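Local coordinates for Non-structural protein 3 (Rice hoja blanca virus, PDB 3AJF), which suppresses RNA silencing in the host, presumably by binding double-stranded RNA, and is represented here by its helical domain, at residues A[8-13]-A[77-82]; A[16-21]-A[71-76]. One frame throughout, in Å; residues are numbered along the deposited sequence.

Contact 1. Residues A[8-13]-A[77-82]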
loop_
_atom_site.group_PDB
_atom_site.type_symbol
_atom_site.label_atom_id
_atom_site.label_comp_id
_atom_site.label_asym_id
_atom_site.label_seq_id
_atom_site.Cartn_x
_atom_site.Cartn_y
_atom_site.Cartn_z
ATOM N N LEU A 8 -14.704 -14.197 4.271
ATOM C CA LEU A 8 -13.297 -13.991 4.586
ATOM C C LEU A 8 -13.155 -12.615 5.219
ATOM O O LEU A 8 -13.908 -11.703 4.842
ATOM C CB LEU A 8 -12.461 -14.042 3.309
ATOM C CG LEU A 8 -12.559 -15.320 2.481
ATOM C CD1 LEU A 8 -11.897 -15.097 1.113
ATOM C CD2 LEU A 8 -11.908 -16.474 3.246
ATOM N N THR A 9 -12.221 -12.448 6.162
ATOM C CA THR A 9 -12.009 -11.136 6.763
ATOM C C THR A 9 -10.551 -10.658 6.734
ATOM O O THR A 9 -9.614 -11.455 6.812
ATOM C CB THR A 9 -12.578 -11.010 8.207
ATOM O OG1 THR A 9 -11.895 -11.901 9.093
ATOM C CG2 THR A 9 -14.110 -11.258 8.255
ATOM N N CYS A 10 -10.397 -9.344 6.612
ATOM C CA CYS A 10 -9.118 -8.663 6.750
ATOM C C CYS A 10 -9.303 -7.758 7.953
ATOM O O CYS A 10 -10.162 -6.891 7.921
ATOM C CB CYS A 10 -8.866 -7.797 5.501
ATOM S SG CYS A 10 -7.494 -6.579 5.640
ATOM N N LYS A 11 -8.547 -7.972 9.028
ATOM C CA LYS A 11 -8.694 -7.135 10.231
ATOM C C LYS A 11 -10.166 -7.116 10.675
ATOM O O LYS A 11 -10.693 -6.084 11.083
ATOM C CB LYS A 11 -8.200 -5.704 9.958
ATOM C CG LYS A 11 -6.664 -5.510 9.924
ATOM C CD LYS A 11 -6.356 -4.053 9.526
ATOM C CE LYS A 11 -4.929 -3.621 9.895
ATOM N NZ LYS A 11 -4.835 -2.131 10.200
ATOM N N ASP A 12 -10.822 -8.269 10.565
ATOM C CA ASP A 12 -12.221 -8.461 10.966
ATOM C C ASP A 12 -13.262 -7.798 10.060
ATOM O O ASP A 12 -14.466 -7.835 10.350
ATOM C CB ASP A 12 -12.436 -8.102 12.456
ATOM C CG ASP A 12 -11.737 -9.083 13.402
ATOM O OD1 ASP A 12 -11.901 -10.318 13.238
ATOM O OD2 ASP A 12 -11.013 -8.620 14.312
ATOM N N LEU A 13 -12.803 -7.220 8.948
ATOM C CA LEU A 13 -13.679 -6.611 7.960
ATOM C C LEU A 13 -13.852 -7.601 6.813
ATOM O O LEU A 13 -12.852 -8.093 6.277
ATOM C CB LEU A 13 -13.055 -5.319 7.409
ATOM C CG LEU A 13 -12.573 -4.199 8.343
ATOM C CD1 LEU A 13 -11.795 -3.117 7.554
ATOM C CD2 LEU A 13 -13.719 -3.559 9.123
ATOM N N LEU A 77 -10.657 -3.140 0.198
ATOM C CA LEU A 77 -9.483 -3.078 -0.643
ATOM C C LEU A 77 -8.397 -2.249 0.040
ATOM O O LEU A 77 -7.219 -2.594 -0.008
ATOM C CB LEU A 77 -9.833 -2.520 -2.028
ATOM C CG LEU A 77 -8.720 -2.431 -3.074
ATOM C CD1 LEU A 77 -8.009 -3.786 -3.234
ATOM C CD2 LEU A 77 -9.307 -1.948 -4.401
ATOM N N THR A 78 -8.804 -1.176 0.713
ATOM C CA THR A 78 -7.874 -0.376 1.463
ATOM C C THR A 78 -7.298 -1.198 2.609
ATOM O O THR A 78 -6.100 -1.079 2.921
ATOM C CB THR A 78 -8.584 0.890 2.013
ATOM O OG1 THR A 78 -8.988 1.708 0.907
ATOM C CG2 THR A 78 -7.668 1.683 2.907
ATOM N N CYS A 79 -8.139 -2.013 3.240
ATOM C CA CYS A 79 -7.673 -2.931 4.285
ATOM C C CYS A 79 -6.547 -3.816 3.752
ATOM O O CYS A 79 -5.507 -3.969 4.406
ATOM C CB CYS A 79 -8.812 -3.841 4.831
ATOM S SG CYS A 79 -8.323 -4.789 6.319
ATOM N N LEU A 80 -6.767 -4.410 2.575
ATOM C CA LEU A 80 -5.763 -5.281 1.946
ATOM C C LEU A 80 -4.438 -4.525 1.707
ATOM O O LEU A 80 -3.336 -5.029 2.030
ATOM C CB LEU A 80 -6.318 -5.824 0.620
ATOM C CG LEU A 80 -7.527 -6.765 0.724
ATOM C CD1 LEU A 80 -8.006 -7.213 -0.685
ATOM C CD2 LEU A 80 -7.169 -7.972 1.619
ATOM N N VAL A 81 -4.541 -3.300 1.180
ATOM C CA VAL A 81 -3.353 -2.497 0.958
ATOM C C VAL A 81 -2.613 -2.283 2.283
ATOM O O VAL A 81 -1.390 -2.488 2.384
ATOM C CB VAL A 81 -3.645 -1.134 0.257
ATOM C CG1 VAL A 81 -2.394 -0.238 0.311
ATOM C CG2 VAL A 81 -3.975 -1.362 -1.137
ATOM N N SER A 82 -3.376 -1.857 3.284
ATOM C CA SER A 82 -2.847 -1.481 4.568
ATOM C C SER A 82 -2.180 -2.689 5.228
ATOM O O SER A 82 -1.032 -2.576 5.739
ATOM C CB SER A 82 -3.975 -0.862 5.412
ATOM O OG SER A 82 -3.626 -0.818 6.763
#
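Cys10 and Cys79 are joined by a disulfide that ties a short β-hairpin, strands 9-10 and 13-14 joined by a two-residue loop, to the helix 74-85. The hairpin closes through a type I' turn from Cys10 to Leu13, with Lys11 and Asp12 at its corners and paired backbone bonds, Cys10 N to Leu13 O and Leu13 N to Cys10 O. Followed outward, the Cys10 side chain first presents CB, which lies 4.2 Å from Leu80 CD2. The CB of Leu80 points away from the hairpin, yet its CD2 methyl returns to the cysteine. Next comes Cys10 SG, bonded to Cys79 SG at 2.1 Å. Both cysteines hold SG anti to the backbone N (chi1 167° for Cys10, -170° for Cys79), which extends each side chain toward the other. The bridge has a chi3 of -90°, close to the preferred right-angle twist about the S-S bond and of left-handed sign.

Lys11 and Leu13 cover Cys79 SG from two directions. Lys11 lays its extended chain alongside, with CB 3.8 Å from Cys79 SG, while Leu13 brings its CD1 methyl up to the same atom. No hydrogen bond crosses between the two segments, so the direct link is the covalent bridge with aliphatic packing around it. One turn further along the helix, Ser82 uses its hydroxyl at the dimer interface, hydrogen-bonding to Ser82 OG of the second subunit. From the hairpin side, Lys11 NZ stops 3.9 Å from the Ser82 OG of its own chain, too far for a hydrogen bond.

Contact 2. Residues A[16-21]-A[71-76]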
loop_
_atom_site.group_PDB
_atom_site.type_symbol
_atom_site.label_atom_id
_atom_site.label_comp_id
_atom_site.label_asym_id
_atom_site.label_seq_id
_atom_site.Cartn_x
_atom_site.Cartn_y
_atom_site.Cartn_z
ATOM N N PRO A 16 -15.253 -9.006 0.154
ATOM C CA PRO A 16 -16.070 -9.755 -0.794
ATOM C C PRO A 16 -15.214 -10.567 -1.767
ATOM O O PRO A 16 -14.159 -10.109 -2.227
ATOM C CB PRO A 16 -16.872 -8.661 -1.520
ATOM C CG PRO A 16 -16.784 -7.479 -0.651
ATOM C CD PRO A 16 -15.453 -7.554 0.024
ATOM N N ILE A 17 -15.647 -11.791 -2.032
ATOM C CA ILE A 17 -14.874 -12.740 -2.861
ATOM C C ILE A 17 -14.669 -12.257 -4.322
ATOM O O ILE A 17 -13.592 -12.476 -4.929
ATOM C CB ILE A 17 -15.475 -14.195 -2.753
ATOM C CG1 ILE A 17 -14.524 -15.249 -3.347
ATOM C CG2 ILE A 17 -16.856 -14.264 -3.375
ATOM C CD1 ILE A 17 -13.318 -15.583 -2.455
ATOM N N ASP A 18 -15.668 -11.548 -4.853
ATOM C CA ASP A 18 -15.563 -10.939 -6.170
ATOM C C ASP A 18 -14.543 -9.811 -6.210
ATOM O O ASP A 18 -14.030 -9.499 -7.296
ATOM C CB ASP A 18 -16.909 -10.433 -6.653
ATOM C CG ASP A 18 -17.921 -11.585 -6.931
ATOM O OD1 ASP A 18 -17.510 -12.767 -7.055
ATOM O OD2 ASP A 18 -19.125 -11.288 -7.056
ATOM N N LEU A 19 -14.255 -9.203 -5.044
ATOM C CA LEU A 19 -13.200 -8.193 -4.966
ATOM C C LEU A 19 -11.840 -8.837 -5.191
ATOM O O LEU A 19 -11.008 -8.303 -5.930
ATOM C CB LEU A 19 -13.214 -7.418 -3.631
ATOM C CG LEU A 19 -12.001 -6.477 -3.380
ATOM C CD1 LEU A 19 -11.768 -5.431 -4.529
ATOM C CD2 LEU A 19 -12.140 -5.747 -2.089
ATOM N N LEU A 20 -11.594 -9.970 -4.544
ATOM C CA LEU A 20 -10.329 -10.683 -4.771
ATOM C C LEU A 20 -10.177 -11.134 -6.221
ATOM O O LEU A 20 -9.073 -11.084 -6.776
ATOM C CB LEU A 20 -10.152 -11.856 -3.796
ATOM C CG LEU A 20 -9.981 -11.505 -2.300
ATOM C CD1 LEU A 20 -10.000 -12.788 -1.438
ATOM C CD2 LEU A 20 -8.717 -10.705 -2.036
ATOM N N SER A 21 -11.273 -11.565 -6.838
ATOM C CA SER A 21 -11.257 -11.936 -8.251
ATOM C C SER A 21 -10.970 -10.753 -9.147
ATOM O O SER A 21 -10.217 -10.880 -10.129
ATOM C CB SER A 21 -12.611 -12.512 -8.675
ATOM O OG SER A 21 -12.849 -13.693 -7.959
ATOM N N GLY A 71 -18.541 1.054 -4.673
ATOM C CA GLY A 71 -18.370 1.791 -3.418
ATOM C C GLY A 71 -18.068 0.893 -2.221
ATOM O O GLY A 71 -17.229 1.216 -1.389
ATOM N N HIS A 72 -18.732 -0.252 -2.141
ATOM C CA HIS A 72 -18.524 -1.151 -1.007
ATOM C C HIS A 72 -17.210 -1.933 -1.074
ATOM O O HIS A 72 -16.881 -2.657 -0.156
ATOM C CB HIS A 72 -19.734 -2.070 -0.786
ATOM C CG HIS A 72 -19.942 -3.087 -1.865
ATOM N ND1 HIS A 72 -20.323 -2.747 -3.146
ATOM C CD2 HIS A 72 -19.857 -4.439 -1.843
ATOM C CE1 HIS A 72 -20.429 -3.842 -3.877
ATOM N NE2 HIS A 72 -20.163 -4.883 -3.108
ATOM N N TYR A 73 -16.459 -1.766 -2.159
ATOM C CA TYR A 73 -15.158 -2.393 -2.279
ATOM C C TYR A 73 -14.071 -1.520 -1.670
ATOM O O TYR A 73 -12.984 -2.018 -1.405
ATOM C CB TYR A 73 -14.830 -2.706 -3.752
ATOM C CG TYR A 73 -15.520 -3.944 -4.336
ATOM C CD1 TYR A 73 -16.577 -4.593 -3.665
ATOM C CD2 TYR A 73 -15.123 -4.449 -5.570
ATOM C CE1 TYR A 73 -17.182 -5.728 -4.198
ATOM C CE2 TYR A 73 -15.736 -5.575 -6.113
ATOM C CZ TYR A 73 -16.753 -6.197 -5.422
ATOM O OH TYR A 73 -17.341 -7.292 -5.979
ATOM N N ARG A 74 -14.365 -0.237 -1.404
ATOM C CA ARG A 74 -13.276 0.669 -1.011
ATOM C C ARG A 74 -12.616 0.308 0.321
ATOM O O ARG A 74 -11.382 0.352 0.438
ATOM C CB ARG A 74 -13.687 2.160 -1.035
ATOM C CG ARG A 74 -14.168 2.681 -2.405
ATOM C CD ARG A 74 -14.171 4.207 -2.429
ATOM N NE ARG A 74 -12.798 4.705 -2.487
ATOM C CZ ARG A 74 -12.032 4.715 -3.574
ATOM N NH1 ARG A 74 -12.519 4.338 -4.746
ATOM N NH2 ARG A 74 -10.782 5.160 -3.503
ATOM N N LEU A 75 -13.434 -0.024 1.308
ATOM C CA LEU A 75 -12.927 -0.296 2.659
ATOM C C LEU A 75 -12.134 -1.617 2.711
ATOM O O LEU A 75 -11.005 -1.639 3.230
ATOM C CB LEU A 75 -14.062 -0.263 3.697
ATOM C CG LEU A 75 -13.706 -0.549 5.165
ATOM C CD1 LEU A 75 -12.538 0.329 5.628
ATOM C CD2 LEU A 75 -14.912 -0.360 6.076
ATOM N N PRO A 76 -12.709 -2.711 2.180
ATOM C CA PRO A 76 -11.919 -3.949 2.151
ATOM C C PRO A 76 -10.633 -3.865 1.314
ATOM O O PRO A 76 -9.622 -4.452 1.708
ATOM C CB PRO A 76 -12.869 -4.994 1.576
ATOM C CG PRO A 76 -14.124 -4.261 1.135
ATOM C CD PRO A 76 -14.101 -2.891 1.709
#
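Tyr73 lays one face of its ring against Leu19, and this CH-π contact is the centre of the packing between the start of helix 17-30 and the start of helix 74-85. Leu19 CB stands 4.0 Å from the ring centroid of Tyr73, 9° off the normal, almost straight above the middle of the ring. The phenol reaches that place because its CG lies anti to the carbonyl carbon (chi1 -78°), which sends the ring across toward the first turn of helix 17-30. The two side chains run past each other in opposite directions. Within 71-76, on the side of the Tyr73 ring away from Leu19, the His72 ring has Tyr73 CD1 over one face, toward its rim.

Aliphatic contacts fill in around the ring. Leu19, with CG anti to its backbone N, divides its methyls between two neighbours: CD1 meets Tyr73 CD2 at 3.6 Å and CD2 meets Pro76 CB at 3.8 Å. Pro16, the N-cap residue of helix 17-30, brings CG to 4.0 Å from Tyr73 CE1, an oblique approach. Its CD touches Pro76 CG at 3.7 Å, the two proline side chains crossing at about a right angle.

The phenol oxygen makes no hydrogen bond across the contact; Tyr73 OH rests 3.2 Å from Asp18 CB, a close van der Waals approach. Nearby, Arg74 turns away from helix 17-30 to donate from NH2 to Leu63 O and to Phe88 O of the second subunit.

With no hydrogen bond between the segments, this junction rests on van der Waals and CH-π packing rather than on directional polar bonds: a ring face on a leucine, and two prolines whose rigid rings leave few torsions to adjust.

The two contacts have centres about 9 Å apart and share helix 74-85, contact 2 at its start and contact 1 in the turns that follow. Along the chain the order is 8-13, 16-21, 71-76, 77-82, so the pairing of contact 2 falls within the span that contact 1 closes, with helices 36-44 and 49-64 between. The contacts also touch: Leu80 packs on Leu20, and Leu8 lies against both Ile17 and Leu20. Hairpin and helix 17-30 therefore dock along one helix, by a disulfide in one place and by apolar packing in the other. Arg74, Leu75, Thr78, Val81 and Ser82 also reach the second subunit, so this helix serves both the fold and the homodimer.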